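Local coordinates for phosphoglycerol transferase GacH (PDB 6DGM), which transfers glycerol phosphate, probably onto a streptococcal rhamnose polysaccharide, through a metal-binding domain of the alkaline phosphatase/sulfatase type, at residues 115-120 with 153-158; 125-128 with 134-137; 187-192 with 250-255; 191-194 with 198-201. All coordinates share one frame; numbering follows the deposited sequence.

Interaction 1 (115-120 with 153-158); sequences EVFPKM and SNLGFS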
loop_
_atom_site.group_PDB
_atom_site.type_symbol
_atom_site.label_atom_id
_atom_site.label_comp_id
_atom_site.label_asym_id
_atom_site.label_seq_id
_atom_site.Cartn_x
_atom_site.Cartn_y
_atom_site.Cartn_z
ATOM N N GLU A 115 4.879 14.482 10.282
ATOM C CA GLU A 115 3.979 15.267 11.113
ATOM C C GLU A 115 3.084 14.448 12.033
ATOM O O GLU A 115 2.548 15.009 12.996
ATOM C CB GLU A 115 3.062 16.116 10.230
ATOM C CG GLU A 115 3.832 17.093 9.363
ATOM C CD GLU A 115 2.961 17.832 8.390
ATOM O OE1 GLU A 115 1.944 18.415 8.819
ATOM O OE2 GLU A 115 3.294 17.849 7.181
ATOM N N VAL A 116 2.850 13.179 11.722
ATOM C CA VAL A 116 1.953 12.342 12.517
ATOM C C VAL A 116 2.709 11.173 13.160
ATOM O O VAL A 116 2.621 10.974 14.377
ATOM C CB VAL A 116 0.752 11.842 11.692
ATOM C CG1 VAL A 116 -0.079 10.820 12.508
ATOM C CG2 VAL A 116 -0.131 12.992 11.274
ATOM N N PHE A 117 3.465 10.428 12.359
ATOM C CA PHE A 117 4.187 9.287 12.932
ATOM C C PHE A 117 4.976 9.662 14.182
ATOM O O PHE A 117 4.871 8.940 15.185
ATOM C CB PHE A 117 5.087 8.594 11.901
ATOM C CG PHE A 117 5.756 7.357 12.447
ATOM C CD1 PHE A 117 6.955 7.448 13.129
ATOM C CD2 PHE A 117 5.151 6.126 12.311
ATOM C CE1 PHE A 117 7.555 6.319 13.655
ATOM C CE2 PHE A 117 5.750 4.980 12.843
ATOM C CZ PHE A 117 6.948 5.091 13.515
ATOM N N PRO A 118 5.766 10.738 14.200
ATOM C CA PRO A 118 6.592 11.013 15.395
ATOM C C PRO A 118 5.783 11.307 16.631
ATOM O O PRO A 118 6.311 11.220 17.747
ATOM C CB PRO A 118 7.441 12.225 14.987
ATOM C CG PRO A 118 7.407 12.216 13.464
ATOM C CD PRO A 118 6.073 11.657 13.082
ATOM N N LYS A 119 4.518 11.663 16.474
ATOM C CA LYS A 119 3.686 11.958 17.633
ATOM C C LYS A 119 2.964 10.741 18.180
ATOM O O LYS A 119 2.351 10.841 19.251
ATOM C CB LYS A 119 2.690 13.056 17.273
ATOM C CG LYS A 119 3.381 14.397 17.033
ATOM C CD LYS A 119 2.425 15.490 16.621
ATOM C CE LYS A 119 3.200 16.757 16.258
ATOM N NZ LYS A 119 4.270 17.072 17.254
ATOM N N MET A 120 3.047 9.595 17.512
ATOM C CA MET A 120 2.337 8.399 17.957
ATOM C C MET A 120 3.134 7.721 19.062
ATOM O O MET A 120 4.287 7.336 18.859
ATOM C CB MET A 120 2.128 7.451 16.783
ATOM C CG MET A 120 1.301 8.079 15.662
ATOM S SD MET A 120 1.071 7.048 14.214
ATOM C CE MET A 120 0.005 5.751 14.842
ATOM N N SER A 153 13.288 2.368 11.882
ATOM C CA SER A 153 14.013 2.133 13.125
ATOM C C SER A 153 13.062 2.079 14.317
ATOM O O SER A 153 13.156 1.186 15.165
ATOM C CB SER A 153 15.079 3.209 13.314
ATOM O OG SER A 153 15.725 3.042 14.569
ATOM N N ASN A 154 12.132 3.027 14.394
ATOM C CA ASN A 154 11.202 3.024 15.519
ATOM C C ASN A 154 10.192 1.895 15.437
ATOM O O ASN A 154 9.633 1.512 16.475
ATOM C CB ASN A 154 10.512 4.368 15.624
ATOM C CG ASN A 154 11.366 5.383 16.327
ATOM O OD1 ASN A 154 11.830 5.152 17.447
ATOM N ND2 ASN A 154 11.615 6.490 15.674
ATOM N N LEU A 155 9.954 1.360 14.244
ATOM C CA LEU A 155 9.155 0.155 14.068
ATOM C C LEU A 155 9.977 -1.107 14.275
ATOM O O LEU A 155 9.462 -2.202 14.064
ATOM C CB LEU A 155 8.501 0.132 12.687
ATOM C CG LEU A 155 7.404 1.174 12.453
ATOM C CD1 LEU A 155 6.839 1.082 11.050
ATOM C CD2 LEU A 155 6.298 1.045 13.501
ATOM N N GLY A 156 11.234 -0.979 14.692
ATOM C CA GLY A 156 12.016 -2.138 15.075
ATOM C C GLY A 156 12.472 -3.008 13.931
ATOM O O GLY A 156 12.666 -4.226 14.123
ATOM N N PHE A 157 12.658 -2.445 12.748
ATOM C CA PHE A 157 13.062 -3.235 11.598
ATOM C C PHE A 157 14.536 -3.600 11.712
ATOM O O PHE A 157 15.365 -2.790 12.141
ATOM C CB PHE A 157 12.813 -2.463 10.301
ATOM C CG PHE A 157 11.415 -2.631 9.751
ATOM C CD1 PHE A 157 10.303 -2.379 10.536
ATOM C CD2 PHE A 157 11.222 -3.049 8.448
ATOM C CE1 PHE A 157 9.007 -2.535 10.025
ATOM C CE2 PHE A 157 9.942 -3.216 7.939
ATOM C CZ PHE A 157 8.830 -2.975 8.734
ATOM N N SER A 158 14.864 -4.816 11.304
ATOM C CA SER A 158 16.244 -5.266 11.402
ATOM C C SER A 158 17.088 -4.770 10.242
ATOM O O SER A 158 18.294 -4.540 10.406
ATOM C CB SER A 158 16.266 -6.792 11.434
ATOM O OG SER A 158 17.591 -7.285 11.318
#
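The ring of Phe117 is pushed end-on against Asn154 and Leu155, so that its far edge, not its face, makes the contact. Both partners lie near the ring plane: CB of Asn154 sits 4.1 Å from CE1 of Phe117, and CD2 of Leu155 lies 4.0 Å from CE2 of the same ring. The outermost ring atom, CZ, falls between these two approaches and also meets CG of Leu155 at 4.1 Å, so the leucine branch point as well as one methyl borders the aromatic edge. Phe117 reaches this far because its CG stands anti to the backbone N (chi1 -176°), carrying the ring out from the short 3-10 turn 117-119. That turn is held by backbone bonds from Lys119 N to Val116 O and from Met120 N to Phe117 O. On the other side, the partners stand where helix 148-154 ends in a Schellman motif. Gly156, with positive phi, is its C-prime residue, and its N bonds to Ser153 O while Phe157 N bonds to Tyr152 O. The contact joins the loop after helix 112-115 to the C-terminal end of a helix in the alkaline phosphatase-like domain, away from the metal and ligand sites. A large, flat hydrocarbon side chain suits position 117, since it spans the gap between two backbones, and Leu155 offers a branched apolar end to receive it. Asparagine suits the exposed last turn of the helix: CB of Asn154 meets the ring while its polar amide, turned 36° from the ring plane, stays at the margin. Pro123, further along the same loop, also packs on Phe117.

Interaction 2 (125-128 with 134-137); sequences TISE and NRIA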
loop_
_atom_site.group_PDB
_atom_site.type_symbol
_atom_site.label_atom_id
_atom_site.label_comp_id
_atom_site.label_asym_id
_atom_site.label_seq_id
_atom_site.Cartn_x
_atom_site.Cartn_y
_atom_site.Cartn_z
ATOM N N THR A 125 1.107 -1.451 13.641
ATOM C CA THR A 125 1.253 -1.717 12.219
ATOM C C THR A 125 1.251 -3.227 11.984
ATOM O O THR A 125 1.430 -4.029 12.909
ATOM C CB THR A 125 2.578 -1.168 11.656
ATOM O OG1 THR A 125 3.674 -1.889 12.236
ATOM C CG2 THR A 125 2.736 0.329 11.918
ATOM N N ILE A 126 1.073 -3.610 10.720
ATOM C CA ILE A 126 1.100 -5.023 10.349
ATOM C C ILE A 126 2.417 -5.674 10.751
ATOM O O ILE A 126 2.458 -6.872 11.035
ATOM C CB ILE A 126 0.791 -5.169 8.845
ATOM C CG1 ILE A 126 0.864 -6.626 8.390
ATOM C CG2 ILE A 126 1.744 -4.311 8.003
ATOM C CD1 ILE A 126 -0.069 -7.550 9.127
ATOM N N SER A 127 3.502 -4.905 10.811
ATOM C CA SER A 127 4.814 -5.485 11.062
ATOM C C SER A 127 4.998 -5.968 12.494
ATOM O O SER A 127 5.893 -6.789 12.743
ATOM C CB SER A 127 5.915 -4.476 10.702
ATOM O OG SER A 127 5.867 -3.324 11.541
ATOM N N GLU A 128 4.168 -5.500 13.439
ATOM C CA GLU A 128 4.382 -5.858 14.836
ATOM C C GLU A 128 4.155 -7.336 15.119
ATOM O O GLU A 128 4.609 -7.830 16.158
ATOM C CB GLU A 128 3.502 -5.020 15.775
ATOM C CG GLU A 128 2.027 -5.373 15.758
ATOM C CD GLU A 128 1.207 -4.508 16.723
ATOM O OE1 GLU A 128 1.457 -4.564 17.949
ATOM O OE2 GLU A 128 0.317 -3.791 16.253
ATOM N N ASN A 134 12.923 -10.246 11.564
ATOM C CA ASN A 134 12.292 -10.653 10.312
ATOM C C ASN A 134 11.515 -9.528 9.648
ATOM O O ASN A 134 10.681 -9.784 8.771
ATOM C CB ASN A 134 11.386 -11.861 10.563
ATOM C CG ASN A 134 12.178 -13.106 10.881
ATOM O OD1 ASN A 134 13.279 -13.312 10.361
ATOM N ND2 ASN A 134 11.631 -13.939 11.754
ATOM N N ARG A 135 11.757 -8.285 10.069
ATOM C CA ARG A 135 11.134 -7.114 9.466
ATOM C C ARG A 135 12.171 -6.431 8.587
ATOM O O ARG A 135 13.214 -6.004 9.079
ATOM C CB ARG A 135 10.682 -6.117 10.531
ATOM C CG ARG A 135 9.644 -6.640 11.500
ATOM C CD ARG A 135 9.421 -5.633 12.641
ATOM N NE ARG A 135 8.690 -6.290 13.722
ATOM C CZ ARG A 135 8.672 -5.876 14.977
ATOM N NH1 ARG A 135 9.344 -4.779 15.312
ATOM N NH2 ARG A 135 7.996 -6.565 15.896
ATOM N N ILE A 136 11.879 -6.307 7.295
ATOM C CA ILE A 136 12.848 -5.820 6.320
ATOM C C ILE A 136 12.211 -4.732 5.475
ATOM O O ILE A 136 11.140 -4.948 4.903
ATOM C CB ILE A 136 13.344 -6.969 5.410
ATOM C CG1 ILE A 136 14.009 -8.064 6.250
ATOM C CG2 ILE A 136 14.259 -6.410 4.298
ATOM C CD1 ILE A 136 14.337 -9.348 5.468
ATOM N N ALA A 137 12.870 -3.567 5.385
ATOM C CA ALA A 137 12.476 -2.505 4.476
ATOM C C ALA A 137 13.490 -2.372 3.347
ATOM O O ALA A 137 14.665 -2.677 3.522
ATOM C CB ALA A 137 12.363 -1.148 5.219
HETATM O O HOH W 1 6.212 -6.454 18.108
#
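Strand 135-139 of the central mixed sheet is entered through a short connection from the 3-10 turn that begins at Ile126, and the contact joins that turn to the start of the strand, within the alkaline phosphatase-like fold. Arg135, the first strand residue, spans the gap. Its side chain runs extended from CG to NE and passes Ser127, whose CB lies 4.2 Å from Arg135 CD. The carbonyl oxygen Ser127 O is 3.0 Å from Arg135 NE and stands oblique to the guanidinium group. Arginine suits this place because its aliphatic part can pack along the turn while its several N-H groups serve different backbone oxygens. Its NH2 is hydrogen-bonded to Tyr130 O in the connecting loop, and NH1 makes a weak bond to Leu155 O. The guanidinium group thus bonds its own connection and, weakly, the loop after helix 148-154, and reaches the turn by close approach and through a water. Ser127 is small enough to let the arginine pass, and its hydroxyl is engaged within the turn: Ser127 OG and Thr125 OG1 share a hydrogen bond of 2.7 Å. Glu128 directs its CB away from the strand, and its carboxylate takes a hydrogen bond with His124 through OE2. What Glu128 offers Arg135 is its backbone: a water donates to Glu128 O at 2.9 Å and accepts a weak bond from Arg135 NH2 at 2.8 Å.

Interaction 3 (187-192 with 250-255); sequences NNILSL and RAFLEK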
loop_
_atom_site.group_PDB
_atom_site.type_symbol
_atom_site.label_atom_id
_atom_site.label_comp_id
_atom_site.label_asym_id
_atom_site.label_seq_id
_atom_site.Cartn_x
_atom_site.Cartn_y
_atom_site.Cartn_z
ATOM N N ASN A 187 14.888 -9.128 -7.188
ATOM C CA ASN A 187 15.888 -10.155 -6.946
ATOM C C ASN A 187 16.519 -9.999 -5.574
ATOM O O ASN A 187 16.903 -10.996 -4.950
ATOM C CB ASN A 187 16.907 -10.168 -8.074
ATOM C CG ASN A 187 16.380 -10.910 -9.288
ATOM O OD1 ASN A 187 15.464 -11.734 -9.170
ATOM N ND2 ASN A 187 16.959 -10.648 -10.441
ATOM N N ASN A 188 16.579 -8.773 -5.066
ATOM C CA ASN A 188 17.042 -8.575 -3.696
ATOM C C ASN A 188 16.014 -9.062 -2.674
ATOM O O ASN A 188 16.393 -9.589 -1.629
ATOM C CB ASN A 188 17.445 -7.127 -3.478
ATOM C CG ASN A 188 18.869 -6.866 -3.893
ATOM O OD1 ASN A 188 19.788 -6.942 -3.074
ATOM N ND2 ASN A 188 19.078 -6.598 -5.184
ATOM N N ILE A 189 14.709 -8.907 -2.948
ATOM C CA ILE A 189 13.714 -9.549 -2.085
ATOM C C ILE A 189 13.940 -11.058 -2.063
ATOM O O ILE A 189 14.037 -11.677 -0.998
ATOM C CB ILE A 189 12.287 -9.234 -2.552
ATOM C CG1 ILE A 189 11.998 -7.729 -2.471
ATOM C CG2 ILE A 189 11.255 -10.017 -1.690
ATOM C CD1 ILE A 189 10.725 -7.374 -3.165
ATOM N N LEU A 190 14.031 -11.665 -3.247
ATOM C CA LEU A 190 14.158 -13.119 -3.336
ATOM C C LEU A 190 15.373 -13.631 -2.571
ATOM O O LEU A 190 15.307 -14.685 -1.929
ATOM C CB LEU A 190 14.223 -13.549 -4.799
ATOM C CG LEU A 190 12.938 -13.360 -5.602
ATOM C CD1 LEU A 190 13.183 -13.629 -7.092
ATOM C CD2 LEU A 190 11.802 -14.229 -5.085
ATOM N N SER A 191 16.497 -12.900 -2.627
ATOM C CA SER A 191 17.699 -13.342 -1.938
ATOM C C SER A 191 17.582 -13.258 -0.418
ATOM O O SER A 191 18.385 -13.876 0.290
ATOM C CB SER A 191 18.899 -12.515 -2.404
ATOM O OG SER A 191 18.812 -11.197 -1.902
ATOM N N LEU A 192 16.622 -12.496 0.100
ATOM C CA LEU A 192 16.456 -12.364 1.539
ATOM C C LEU A 192 15.340 -13.235 2.093
ATOM O O LEU A 192 15.248 -13.392 3.320
ATOM C CB LEU A 192 16.172 -10.908 1.899
ATOM C CG LEU A 192 17.310 -9.923 1.645
ATOM C CD1 LEU A 192 16.832 -8.477 1.856
ATOM C CD2 LEU A 192 18.471 -10.230 2.539
ATOM N N ARG A 250 5.811 -10.528 -13.206
ATOM C CA ARG A 250 5.452 -11.920 -13.462
ATOM C C ARG A 250 6.578 -12.868 -13.059
ATOM O O ARG A 250 6.332 -13.893 -12.413
ATOM C CB ARG A 250 5.102 -12.113 -14.937
ATOM C CG ARG A 250 4.929 -13.578 -15.354
ATOM C CD ARG A 250 4.677 -13.688 -16.843
ATOM N NE ARG A 250 4.681 -15.072 -17.308
ATOM C CZ ARG A 250 4.446 -15.440 -18.563
ATOM N NH1 ARG A 250 4.188 -14.523 -19.486
ATOM N NH2 ARG A 250 4.463 -16.725 -18.893
ATOM N N ALA A 251 7.816 -12.563 -13.471
ATOM C CA ALA A 251 8.942 -13.431 -13.150
ATOM C C ALA A 251 9.155 -13.539 -11.646
ATOM O O ALA A 251 9.484 -14.617 -11.133
ATOM C CB ALA A 251 10.217 -12.929 -13.830
ATOM N N PHE A 252 8.981 -12.430 -10.933
ATOM C CA PHE A 252 9.078 -12.431 -9.478
ATOM C C PHE A 252 8.045 -13.362 -8.858
ATOM O O PHE A 252 8.376 -14.194 -8.006
ATOM C CB PHE A 252 8.877 -10.992 -9.009
ATOM C CG PHE A 252 8.833 -10.799 -7.515
ATOM C CD1 PHE A 252 9.877 -11.206 -6.712
ATOM C CD2 PHE A 252 7.743 -10.165 -6.933
ATOM C CE1 PHE A 252 9.835 -10.991 -5.329
ATOM C CE2 PHE A 252 7.693 -9.949 -5.556
ATOM C CZ PHE A 252 8.748 -10.352 -4.760
ATOM N N LEU A 253 6.781 -13.219 -9.242
ATOM C CA LEU A 253 5.757 -14.073 -8.649
ATOM C C LEU A 253 6.019 -15.542 -8.972
ATOM O O LEU A 253 5.832 -16.414 -8.112
ATOM C CB LEU A 253 4.365 -13.645 -9.114
ATOM C CG LEU A 253 3.901 -12.228 -8.754
ATOM C CD1 LEU A 253 2.404 -12.113 -9.066
ATOM C CD2 LEU A 253 4.185 -11.829 -7.327
ATOM N N GLU A 254 6.428 -15.842 -10.218
ATOM C CA GLU A 254 6.756 -17.219 -10.582
ATOM C C GLU A 254 7.807 -17.790 -9.639
ATOM O O GLU A 254 7.694 -18.930 -9.194
ATOM C CB GLU A 254 7.221 -17.269 -12.044
ATOM C CG GLU A 254 6.100 -17.076 -13.053
ATOM C CD GLU A 254 6.597 -16.913 -14.484
ATOM O OE1 GLU A 254 7.825 -16.778 -14.688
ATOM O OE2 GLU A 254 5.754 -16.911 -15.408
ATOM N N LYS A 255 8.817 -16.993 -9.279
ATOM C CA LYS A 255 9.820 -17.471 -8.329
ATOM C C LYS A 255 9.217 -17.685 -6.948
ATOM O O LYS A 255 9.574 -18.642 -6.250
ATOM C CB LYS A 255 10.977 -16.474 -8.245
ATOM C CG LYS A 255 11.857 -16.449 -9.505
ATOM C CD LYS A 255 12.686 -17.700 -9.608
ATOM C CE LYS A 255 13.621 -17.634 -10.802
ATOM N NZ LYS A 255 14.434 -16.383 -10.789
#
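Helix 187-192 and helix 250-255 run nearly parallel, their N-to-C directions differing by 10° and their axes approaching to 10.7 Å. The closest CA atoms belong to Leu190 and Lys255, 7.9 Å apart. Phe252 fills the space between the helices: a chi1 of 175° places the ring beside its own carbonyl carbon and sends it toward the neighbouring helix. Leu190 CG meets it at the ring edge, in plane, while Leu190 CD2 comes obliquely to Phe252 CE1 at 3.8 Å. Ile189 crosses the phenylalanine side chain at about a right angle and brings CD1 to within 3.9 Å of Phe252 CZ. These helices pack beside the central sheet of the alkaline phosphatase-like domain; Ile189 also touches strands 40-46, 135-139 and 200-204, so its beta-branched hydrocarbon suits a buried place between helix and sheet. The ring of Tyr186, one turn before Leu190 on helix 182-192, stacks with Phe252. Toward the outside, Leu190 CD1 lies 3.8 Å from Lys255 CB. Lysine fits this exposed margin, using its aliphatic base against leucine, with Lys255 CG also 3.9 Å from Leu190 CD1.

Interaction 4 (191-194 with 198-201); sequences SLIN and SQFF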
loop_
_atom_site.group_PDB
_atom_site.type_symbol
_atom_site.label_atom_id
_atom_site.label_comp_id
_atom_site.label_asym_id
_atom_site.label_seq_id
_atom_site.Cartn_x
_atom_site.Cartn_y
_atom_site.Cartn_z
ATOM N N SER A 191 16.497 -12.900 -2.627
ATOM C CA SER A 191 17.699 -13.342 -1.938
ATOM C C SER A 191 17.582 -13.258 -0.418
ATOM O O SER A 191 18.385 -13.876 0.290
ATOM C CB SER A 191 18.899 -12.515 -2.404
ATOM O OG SER A 191 18.812 -11.197 -1.902
ATOM N N LEU A 192 16.622 -12.496 0.100
ATOM C CA LEU A 192 16.456 -12.364 1.539
ATOM C C LEU A 192 15.340 -13.235 2.093
ATOM O O LEU A 192 15.248 -13.392 3.320
ATOM C CB LEU A 192 16.172 -10.908 1.899
ATOM C CG LEU A 192 17.310 -9.923 1.645
ATOM C CD1 LEU A 192 16.832 -8.477 1.856
ATOM C CD2 LEU A 192 18.471 -10.230 2.539
ATOM N N ILE A 193 14.498 -13.813 1.231
ATOM C CA ILE A 193 13.427 -14.679 1.717
ATOM C C ILE A 193 14.032 -15.922 2.346
ATOM O O ILE A 193 14.867 -16.614 1.742
ATOM C CB ILE A 193 12.431 -15.028 0.602
ATOM C CG1 ILE A 193 11.633 -13.774 0.230
ATOM C CG2 ILE A 193 11.475 -16.141 1.068
ATOM C CD1 ILE A 193 10.763 -13.925 -1.001
ATOM N N ASN A 194 13.594 -16.217 3.565
ATOM C CA ASN A 194 14.101 -17.326 4.364
ATOM C C ASN A 194 12.888 -18.174 4.692
ATOM O O ASN A 194 12.081 -17.785 5.564
ATOM C CB ASN A 194 14.761 -16.815 5.637
ATOM C CG ASN A 194 15.297 -17.946 6.514
ATOM O OD1 ASN A 194 15.007 -19.123 6.283
ATOM N ND2 ASN A 194 16.074 -17.591 7.524
ATOM N N SER A 198 8.910 -16.489 9.229
ATOM C CA SER A 198 7.844 -15.621 8.739
ATOM C C SER A 198 8.371 -14.195 8.730
ATOM O O SER A 198 8.772 -13.663 9.778
ATOM C CB SER A 198 6.605 -15.724 9.630
ATOM O OG SER A 198 6.004 -16.998 9.481
ATOM N N GLN A 199 8.375 -13.577 7.545
ATOM C CA GLN A 199 8.986 -12.280 7.343
ATOM C C GLN A 199 7.965 -11.264 6.846
ATOM O O GLN A 199 6.988 -11.605 6.174
ATOM C CB GLN A 199 10.129 -12.379 6.322
ATOM C CG GLN A 199 11.256 -13.294 6.754
ATOM C CD GLN A 199 12.182 -13.600 5.593
ATOM O OE1 GLN A 199 11.767 -14.215 4.612
ATOM N NE2 GLN A 199 13.418 -13.143 5.686
ATOM N N PHE A 200 8.208 -10.005 7.192
ATOM C CA PHE A 200 7.441 -8.886 6.657
ATOM C C PHE A 200 8.389 -7.960 5.915
ATOM O O PHE A 200 9.364 -7.458 6.491
ATOM C CB PHE A 200 6.700 -8.101 7.740
ATOM C CG PHE A 200 5.980 -6.909 7.176
ATOM C CD1 PHE A 200 4.779 -7.086 6.517
ATOM C CD2 PHE A 200 6.536 -5.649 7.233
ATOM C CE1 PHE A 200 4.126 -6.020 5.957
ATOM C CE2 PHE A 200 5.887 -4.575 6.658
ATOM C CZ PHE A 200 4.678 -4.773 6.024
ATOM N N PHE A 201 8.093 -7.726 4.641
ATOM C CA PHE A 201 8.868 -6.825 3.804
ATOM C C PHE A 201 8.031 -5.602 3.475
ATOM O O PHE A 201 6.878 -5.734 3.064
ATOM C CB PHE A 201 9.203 -7.494 2.467
ATOM C CG PHE A 201 10.237 -8.593 2.549
ATOM C CD1 PHE A 201 9.884 -9.878 2.943
ATOM C CD2 PHE A 201 11.542 -8.349 2.177
ATOM C CE1 PHE A 201 10.833 -10.890 2.987
ATOM C CE2 PHE A 201 12.486 -9.343 2.201
ATOM C CZ PHE A 201 12.133 -10.630 2.613
#
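The side-chain amide of Gln199 grips the backbone of 192-194 with two hydrogen bonds, giving through one group and taking through the other. Its NE2 donates to Leu192 O at 3.0 Å in a nearly straight bond (173°), with the oxygen lying in the amide plane of the glutamine. Its OE1 accepts from Asn194 N at 2.9 Å; here the N-H comes from above the carbonyl plane of the glutamine, 37° out of it. The side chain is extended beyond CG, which lets the amide reach across to residues 192-194. OE1 also lies 3.4 Å from Ile193 CA, so the backbone between the two bonded groups runs close beside the amide. Asn194 keeps its own OD1 for Ser196 N in the connection, and its CB lies 3.9 Å from Gln199 NE2.

Beyond the amide, Phe201 makes the apolar part of the contact. Leu192 CB meets the ring at its edge, near the plane, 4.0 Å from CE2 of Phe201, whereas Ile193 CG1 approaches CZ of Phe201 obliquely at the same distance. This is a short helix-to-strand loop: helix 182-192 gives way, three residues separate the segments, and strand 200-204 enters the central sheet beside strands 135-139 and 40-46. Glutamine suits position 199 because one amide supplies both a donor and an acceptor, matching a backbone C=O and N-H that lie two residues apart where the helix gives way to the loop, so that OE1 and NE2 of a buried side chain each have a backbone partner.

From the N terminus, interaction 1 opens first, at 115-120, and closes a loop at 153-158; interaction 2 is nested inside that loop, tying the turn at 125-128 to the start of strand 135-139. The two touch where Ser158 and Phe157 meet Arg135 and Ala137. Interactions 3 and 4 open after interaction 1 has closed and share Ser191 and Leu192 of helix 182-192: interaction 4 closes the short loop into strand 200-204, which lies within the longer span that interaction 3 closes at helix 229-257. Strands 135-139 and 200-204 are sheet neighbours, so interactions 2 and 4 meet through backbone pairing, and Ile136 also touches Leu192 of interaction 3.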